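Local coordinates for protein NAD nucleotidase (Haemophilus influenzae, PDB 3ZTV) that degrades NAD to adenosine and nicotinamide riboside in the periplasm, acting as both a pyrophosphatase and a zinc-dependent 5'-nucleotidase, at residues K289-Q301 against A320-D334. Numbering follows the deposited sequence.
Sequences KIPHVLMSSHKLQ and ALDTLKSMKSISLDD
Val293, Leu294 and Met295 run parallel beside Ile330, Ser331 and Leu332, adding the short strand 330-332 to the outermost position of a mixed sheet. Four backbone bonds make the ladder: Val293 N to Ser329 O, Ser331 N to Val293 O, Met295 N to Ser331 O and Asp333 N to Met295 O, the last at 3.0 Å. Met295 O also receives a CA-H contact from Leu332 CA (3.1 Å).

Just past the ladder, the Asp333 carboxylate takes over as acceptor. Its OD2 offers the syn lone pair to Ser297 OG at 2.6 Å, while Ser297 N reaches OD1 (2.9 Å) on the syn side, from 30° out of the carboxylate plane; a water also donates to OD1. Ser297 OG lies between its own N and carbonyl carbon (chi1 69°), which swings it toward OD2.

Among the apolar contacts, Met295 ties the crossover helix 314-325 to the strand, its SD 4.0 Å from Leu324 CD2; a bend at chi3 (-67°) brings CE to Ile330 CD1, within the sheet. Farther along, Leu300 ties the following loop to the helix: its CD1 packs obliquely on Leu321 CD2 (3.7 Å), and its CD2 meets Leu324 CD1.

The two-pronged carboxylate grip thus holds Ser297, in the loop just after the strand, while Met295 binds the helix to the strand and Leu300 binds the loop to the helix.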
ATOM      1  N   LYS A 289      17.880  18.328  24.632  1.00  6.87           N
ATOM      2  CA  LYS A 289      17.614  16.909  24.422  1.00  7.43           C
ATOM      3  C   LYS A 289      17.990  16.141  25.683  1.00  8.49           C
ATOM      4  O   LYS A 289      19.169  15.917  25.960  1.00  9.71           O
ATOM      5  CB  LYS A 289      18.372  16.380  23.197  1.00  8.39           C
ATOM      6  CG  LYS A 289      19.820  16.858  23.063  1.00  8.53           C
ATOM      7  CD  LYS A 289      20.477  16.239  21.838  1.00 10.48           C
ATOM      8  CE  LYS A 289      21.947  16.630  21.726  1.00 15.50           C
ATOM      9  NZ  LYS A 289      22.768  16.027  22.813  1.00 20.22           N
ATOM     10  N   ILE A 290      16.980  15.766  26.458  1.00  6.94           N
ATOM     11  CA  ILE A 290      17.192  15.052  27.715  1.00  8.30           C
ATOM     12  C   ILE A 290      16.193  13.911  27.863  1.00  7.59           C
ATOM     13  O   ILE A 290      14.983  14.144  27.924  1.00  7.99           O
ATOM     14  CB  ILE A 290      17.019  15.968  28.929  1.00  7.96           C
ATOM     15  CG1 ILE A 290      17.818  17.262  28.762  1.00  9.86           C
ATOM     16  CG2 ILE A 290      17.429  15.233  30.210  1.00 10.35           C
ATOM     17  CD1 ILE A 290      17.475  18.326  29.799  1.00 13.71           C
ATOM     18  N   PRO A 291      16.684  12.668  27.894  1.00  8.05           N
ATOM     19  CA  PRO A 291      15.818  11.552  28.288  1.00  7.36           C
ATOM     20  C   PRO A 291      15.838  11.389  29.814  1.00  6.67           C
ATOM     21  O   PRO A 291      16.820  10.874  30.366  1.00 10.54           O
ATOM     22  CB  PRO A 291      16.477  10.351  27.608  1.00  8.60           C
ATOM     23  CG  PRO A 291      17.934  10.711  27.549  1.00  9.97           C
ATOM     24  CD  PRO A 291      18.036  12.219  27.515  1.00 10.77           C
ATOM     25  N   HIS A 292      14.784  11.838  30.494  1.00  5.82           N
ATOM     26  CA  HIS A 292      14.749  11.785  31.963  1.00  5.35           C
ATOM     27  C   HIS A 292      14.332  10.409  32.463  1.00  6.96           C
ATOM     28  O   HIS A 292      13.174  10.010  32.290  1.00  7.02           O
ATOM     29  CB  HIS A 292      13.740  12.788  32.518  1.00  5.94           C
ATOM     30  CG  HIS A 292      14.064  14.224  32.230  1.00  6.56           C
ATOM     31  ND1 HIS A 292      13.589  14.904  31.128  1.00 10.08           N
ATOM     32  CD2 HIS A 292      14.798  15.118  32.933  1.00  6.66           C
ATOM     33  CE1 HIS A 292      14.029  16.153  31.157  1.00  5.95           C
ATOM     34  NE2 HIS A 292      14.758  16.308  32.249  1.00 10.86           N
ATOM     35  N   VAL A 293      15.249   9.693  33.109  1.00  5.98           N
ATOM     36  CA  VAL A 293      14.897   8.438  33.770  1.00  6.51           C
ATOM     37  C   VAL A 293      14.378   8.738  35.173  1.00  5.76           C
ATOM     38  O   VAL A 293      15.052   9.389  35.985  1.00  6.27           O
ATOM     39  CB  VAL A 293      16.093   7.479  33.844  1.00  7.33           C
ATOM     40  CG1 VAL A 293      15.739   6.238  34.660  1.00  9.50           C
ATOM     41  CG2 VAL A 293      16.522   7.076  32.456  1.00  8.01           C
ATOM     42  N   LEU A 294      13.167   8.267  35.461  1.00  6.07           N
ATOM     43  CA  LEU A 294      12.492   8.527  36.722  1.00  7.47           C
ATOM     44  C   LEU A 294      12.888   7.451  37.719  1.00  7.11           C
ATOM     45  O   LEU A 294      12.555   6.282  37.530  1.00  7.36           O
ATOM     46  CB  LEU A 294      10.980   8.515  36.496  1.00  6.69           C
ATOM     47  CG  LEU A 294      10.494   9.425  35.359  1.00  7.47           C
ATOM     48  CD1 LEU A 294       9.014   9.191  35.094  1.00  8.61           C
ATOM     49  CD2 LEU A 294      10.776  10.894  35.666  1.00  9.53           C
ATOM     50  N   MET A 295      13.589   7.836  38.782  1.00  7.06           N
ATOM     51  CA  MET A 295      14.173   6.863  39.703  1.00  7.32           C
ATOM     52  C   MET A 295      13.908   7.217  41.162  1.00  8.86           C
ATOM     53  O   MET A 295      13.907   8.392  41.535  1.00  9.38           O
ATOM     54  CB  MET A 295      15.681   6.761  39.441  1.00  8.17           C
ATOM     55  CG  MET A 295      16.392   5.613  40.160  1.00  9.09           C
ATOM     56  SD  MET A 295      18.135   5.493  39.707  1.00 11.56           S
ATOM     57  CE  MET A 295      17.964   5.017  37.989  1.00 11.35           C
ATOM     58  N   SER A 296      13.645   6.199  41.977  1.00  8.18           N
ATOM     59  CA  SER A 296      13.558   6.372  43.421  1.00  8.83           C
ATOM     60  C   SER A 296      14.938   6.414  44.069  1.00  7.84           C
ATOM     61  O   SER A 296      15.872   5.766  43.600  1.00  9.50           O
ATOM     62  CB  SER A 296      12.748   5.231  44.028  1.00  9.25           C
ATOM     63  OG  SER A 296      12.750   5.311  45.445  1.00  9.76           O
ATOM     64  N   SER A 297      15.057   7.184  45.148  1.00 10.58           N
ATOM     65  CA  SER A 297      16.288   7.208  45.930  1.00 11.65           C
ATOM     66  C   SER A 297      16.265   6.178  47.055  1.00 12.28           C
ATOM     67  O   SER A 297      17.249   6.035  47.779  1.00 13.50           O
ATOM     68  CB  SER A 297      16.503   8.591  46.545  1.00 13.35           C
ATOM     69  OG  SER A 297      15.537   8.840  47.546  1.00 14.70           O
ATOM     70  N   HIS A 298      15.151   5.467  47.207  1.00 10.57           N
ATOM     71  CA  HIS A 298      14.915   4.689  48.431  1.00 12.07           C
ATOM     72  C   HIS A 298      15.389   3.239  48.389  1.00 12.84           C
ATOM     73  O   HIS A 298      15.639   2.636  49.444  1.00 13.48           O
ATOM     74  CB  HIS A 298      13.443   4.784  48.844  1.00 14.81           C
ATOM     75  CG  HIS A 298      12.990   6.188  49.090  1.00 17.42           C
ATOM     76  ND1 HIS A 298      13.509   6.972  50.100  1.00 21.91           N
ATOM     77  CD2 HIS A 298      12.098   6.968  48.434  1.00 17.26           C
ATOM     78  CE1 HIS A 298      12.941   8.164  50.066  1.00 21.28           C
ATOM     79  NE2 HIS A 298      12.081   8.188  49.064  1.00 20.46           N
ATOM     80  N   LYS A 299      15.507   2.673  47.194  1.00 11.22           N
ATOM     81  CA  LYS A 299      16.050   1.329  47.037  1.00 10.63           C
ATOM     82  C   LYS A 299      17.404   1.413  46.366  1.00 11.24           C
ATOM     83  O   LYS A 299      17.512   1.789  45.196  1.00 11.20           O
ATOM     84  CB  LYS A 299      15.115   0.418  46.228  1.00 10.99           C
ATOM     85  CG  LYS A 299      15.674  -0.996  45.998  1.00 11.80           C
ATOM     86  CD  LYS A 299      14.785  -1.832  45.083  1.00 13.03           C
ATOM     87  CE  LYS A 299      13.522  -2.288  45.792  1.00 14.96           C
ATOM     88  NZ  LYS A 299      12.586  -2.951  44.839  1.00 15.08           N
ATOM     89  N   LEU A 300      18.442   1.070  47.114  1.00  9.69           N
ATOM     90  CA  LEU A 300      19.788   1.025  46.570  1.00 11.94           C
ATOM     91  C   LEU A 300      20.445  -0.237  47.110  1.00 10.32           C
ATOM     92  O   LEU A 300      21.167  -0.198  48.115  1.00 12.22           O
ATOM     93  CB  LEU A 300      20.581   2.266  46.985  1.00 13.26           C
ATOM     94  CG  LEU A 300      20.050   3.626  46.508  1.00 11.62           C
ATOM     95  CD1 LEU A 300      20.719   4.757  47.273  1.00 14.32           C
ATOM     96  CD2 LEU A 300      20.216   3.818  44.998  1.00 13.85           C
ATOM     97  N   GLN A 301      20.179  -1.361  46.456  1.00 10.77           N
ATOM     98  CA  GLN A 301      20.619  -2.660  46.965  1.00 10.52           C
ATOM     99  C   GLN A 301      21.752  -3.256  46.141  1.00 12.06           C
ATOM    100  O   GLN A 301      21.725  -3.230  44.913  1.00 11.54           O
ATOM    101  CB  GLN A 301      19.444  -3.637  47.021  1.00 12.55           C
ATOM    102  CG  GLN A 301      18.344  -3.214  47.973  1.00 12.86           C
ATOM    103  CD  GLN A 301      17.148  -4.137  47.924  1.00 14.45           C
ATOM    104  OE1 GLN A 301      17.172  -5.167  47.250  1.00 16.64           O
ATOM    105  NE2 GLN A 301      16.091  -3.767  48.633  1.00 14.30           N
ATOM    106  N   ALA A 320      26.483   6.855  46.628  1.00 14.09           N
ATOM    107  CA  ALA A 320      25.528   6.402  45.623  1.00 13.45           C
ATOM    108  C   ALA A 320      24.518   7.501  45.306  1.00 12.17           C
ATOM    109  O   ALA A 320      24.267   7.814  44.137  1.00 11.94           O
ATOM    110  CB  ALA A 320      24.818   5.150  46.113  1.00 14.90           C
ATOM    111  N   LEU A 321      23.949   8.090  46.347  1.00 13.21           N
ATOM    112  CA  LEU A 321      22.978   9.163  46.191  1.00 14.05           C
ATOM    113  C   LEU A 321      23.597  10.386  45.526  1.00 13.09           C
ATOM    114  O   LEU A 321      22.999  10.989  44.635  1.00 14.01           O
ATOM    115  CB  LEU A 321      22.364   9.542  47.542  1.00 15.58           C
ATOM    116  CG  LEU A 321      21.410   8.528  48.173  1.00 17.22           C
ATOM    117  CD1 LEU A 321      21.085   8.921  49.616  1.00 19.13           C
ATOM    118  CD2 LEU A 321      20.139   8.392  47.347  1.00 17.06           C
ATOM    119  N   ASP A 322      24.798  10.755  45.954  1.00 14.90           N
ATOM    120  CA  ASP A 322      25.481  11.902  45.372  1.00 14.63           C
ATOM    121  C   ASP A 322      25.699  11.722  43.872  1.00 14.91           C
ATOM    122  O   ASP A 322      25.515  12.660  43.087  1.00 14.96           O
ATOM    123  CB  ASP A 322      26.817  12.156  46.072  1.00 16.88           C
ATOM    124  CG  ASP A 322      26.648  12.755  47.455  1.00 19.36           C
ATOM    125  OD1 ASP A 322      25.538  13.236  47.774  1.00 19.50           O
ATOM    126  OD2 ASP A 322      27.631  12.757  48.225  1.00 20.47           O
ATOM    127  N   THR A 323      26.103  10.529  43.463  1.00 13.18           N
ATOM    128  CA  THR A 323      26.293  10.267  42.039  1.00 14.26           C
ATOM    129  C   THR A 323      24.990  10.474  41.255  1.00 13.46           C
ATOM    130  O   THR A 323      24.965  11.180  40.242  1.00 13.73           O
ATOM    131  CB  THR A 323      26.859   8.857  41.785  1.00 13.69           C
ATOM    132  OG1 THR A 323      28.189   8.785  42.315  1.00 15.34           O
ATOM    133  CG2 THR A 323      26.905   8.547  40.300  1.00 15.31           C
ATOM    134  N   LEU A 324      23.905   9.880  41.734  1.00 11.73           N
ATOM    135  CA  LEU A 324      22.619  10.016  41.060  1.00 11.22           C
ATOM    136  C   LEU A 324      22.152  11.473  41.011  1.00 12.02           C
ATOM    137  O   LEU A 324      21.623  11.928  39.989  1.00 10.46           O
ATOM    138  CB  LEU A 324      21.571   9.135  41.744  1.00 11.05           C
ATOM    139  CG  LEU A 324      21.801   7.622  41.620  1.00 11.91           C
ATOM    140  CD1 LEU A 324      20.803   6.841  42.457  1.00 13.50           C
ATOM    141  CD2 LEU A 324      21.725   7.172  40.164  1.00 10.92           C
ATOM    142  N   LYS A 325      22.337  12.208  42.103  1.00 10.62           N
ATOM    143  CA  LYS A 325      21.903  13.598  42.179  1.00 12.38           C
ATOM    144  C   LYS A 325      22.676  14.493  41.209  1.00 12.29           C
ATOM    145  O   LYS A 325      22.171  15.534  40.781  1.00 14.57           O
ATOM    146  CB  LYS A 325      22.033  14.123  43.613  1.00 12.36           C
ATOM    147  CG  LYS A 325      21.040  13.509  44.588  1.00 13.32           C
ATOM    148  CD  LYS A 325      21.336  13.919  46.030  1.00 12.96           C
ATOM    149  CE  LYS A 325      20.261  13.388  46.970  1.00 17.16           C
ATOM    150  NZ  LYS A 325      20.602  13.582  48.408  1.00 18.56           N
ATOM    151  N   SER A 326      23.888  14.087  40.850  1.00 11.41           N
ATOM    152  CA  SER A 326      24.730  14.914  39.998  1.00 12.91           C
ATOM    153  C   SER A 326      24.404  14.744  38.515  1.00 14.54           C
ATOM    154  O   SER A 326      24.952  15.458  37.674  1.00 14.85           O
ATOM    155  CB  SER A 326      26.207  14.603  40.247  1.00 14.89           C
ATOM    156  OG  SER A 326      26.555  13.344  39.706  1.00 15.53           O
ATOM    157  N   MET A 327      23.521  13.801  38.191  1.00 10.75           N
ATOM    158  CA  MET A 327      23.236  13.483  36.794  1.00 10.93           C
ATOM    159  C   MET A 327      22.011  14.192  36.243  1.00 12.03           C
ATOM    160  O   MET A 327      20.929  14.135  36.824  1.00 12.64           O
ATOM    161  CB  MET A 327      23.096  11.977  36.622  1.00 11.69           C
ATOM    162  CG  MET A 327      24.327  11.241  37.078  1.00 14.91           C
ATOM    163  SD  MET A 327      24.158   9.458  37.014  1.00 16.35           S
ATOM    164  CE  MET A 327      23.916   9.235  35.267  1.00 14.63           C
ATOM    165  N   LYS A 328      22.197  14.845  35.100  1.00 11.81           N
ATOM    166  CA  LYS A 328      21.146  15.608  34.441  1.00 11.46           C
ATOM    167  C   LYS A 328      19.983  14.729  33.971  1.00 10.71           C
ATOM    168  O   LYS A 328      18.834  15.172  33.937  1.00 10.61           O
ATOM    169  CB  LYS A 328      21.749  16.374  33.254  1.00 13.70           C
ATOM    170  CG  LYS A 328      20.779  17.259  32.507  1.00 21.13           C
ATOM    171  CD  LYS A 328      21.526  18.273  31.650  1.00 25.86           C
ATOM    172  CE  LYS A 328      20.577  19.350  31.158  1.00 26.60           C
ATOM    173  NZ  LYS A 328      19.656  19.784  32.249  1.00 30.62           N
ATOM    174  N   SER A 329      20.283  13.486  33.609  1.00  8.66           N
ATOM    175  CA  SER A 329      19.297  12.602  32.981  1.00  7.92           C
ATOM    176  C   SER A 329      18.599  11.666  33.970  1.00  8.18           C
ATOM    177  O   SER A 329      17.829  10.805  33.557  1.00  8.02           O
ATOM    178  CB  SER A 329      19.958  11.773  31.878  1.00  9.25           C
ATOM    179  OG  SER A 329      20.684  12.602  30.975  1.00 13.15           O
ATOM    180  N   ILE A 330      18.914  11.798  35.257  1.00  7.09           N
ATOM    181  CA  ILE A 330      18.238  11.058  36.323  1.00  6.48           C
ATOM    182  C   ILE A 330      17.389  12.044  37.106  1.00  7.51           C
ATOM    183  O   ILE A 330      17.872  13.109  37.504  1.00  8.22           O
ATOM    184  CB  ILE A 330      19.246  10.377  37.290  1.00  6.88           C
ATOM    185  CG1 ILE A 330      20.139   9.391  36.536  1.00  9.23           C
ATOM    186  CG2 ILE A 330      18.512   9.715  38.468  1.00  9.77           C
ATOM    187  CD1 ILE A 330      19.392   8.233  35.882  1.00 12.56           C
ATOM    188  N   SER A 331      16.127  11.702  37.336  1.00  7.05           N
ATOM    189  CA  SER A 331      15.261  12.542  38.139  1.00  8.45           C
ATOM    190  C   SER A 331      14.785  11.727  39.334  1.00  7.85           C
ATOM    191  O   SER A 331      14.080  10.730  39.175  1.00  6.83           O
ATOM    192  CB  SER A 331      14.070  13.003  37.306  1.00  8.38           C
ATOM    193  OG  SER A 331      13.313  13.982  37.990  1.00 10.81           O
ATOM    194  N   LEU A 332      15.167  12.140  40.536  1.00  8.33           N
ATOM    195  CA  LEU A 332      14.854  11.368  41.747  1.00  7.62           C
ATOM    196  C   LEU A 332      13.578  11.804  42.455  1.00  8.92           C
ATOM    197  O   LEU A 332      13.344  12.996  42.673  1.00 10.00           O
ATOM    198  CB  LEU A 332      16.013  11.429  42.753  1.00 10.74           C
ATOM    199  CG  LEU A 332      17.349  10.854  42.298  1.00  8.46           C
ATOM    200  CD1 LEU A 332      18.468  11.288  43.241  1.00 12.92           C
ATOM    201  CD2 LEU A 332      17.299   9.341  42.189  1.00 10.30           C
ATOM    202  N   ASP A 333      12.761  10.814  42.820  1.00  8.03           N
ATOM    203  CA  ASP A 333      11.652  10.986  43.761  1.00  8.85           C
ATOM    204  C   ASP A 333      10.606  12.011  43.342  1.00  9.40           C
ATOM    205  O   ASP A 333      10.051  12.715  44.185  1.00 12.55           O
ATOM    206  CB  ASP A 333      12.187  11.322  45.164  1.00 11.35           C
ATOM    207  CG  ASP A 333      13.086  10.236  45.726  1.00 11.85           C
ATOM    208  OD1 ASP A 333      12.842   9.036  45.467  1.00 11.17           O
ATOM    209  OD2 ASP A 333      14.047  10.591  46.438  1.00 16.24           O
ATOM    210  N   ASP A 334      10.311  12.094  42.047  1.00  8.61           N
ATOM    211  CA  ASP A 334       9.188  12.919  41.616  1.00  8.63           C
ATOM    212  C   ASP A 334       7.889  12.260  42.067  1.00  8.80           C
ATOM    213  O   ASP A 334       7.713  11.058  41.901  1.00  9.49           O
ATOM    214  CB  ASP A 334       9.146  13.061  40.095  1.00  9.60           C
ATOM    215  CG  ASP A 334      10.404  13.662  39.523  1.00  9.70           C
ATOM    216  OD1 ASP A 334      10.659  14.866  39.747  1.00 10.84           O
ATOM    217  OD2 ASP A 334      11.123  12.923  38.827  1.00 11.00           O
TER
HETATM  218  O   HOH W   1      10.461   7.566  45.437  1.00 17.54           O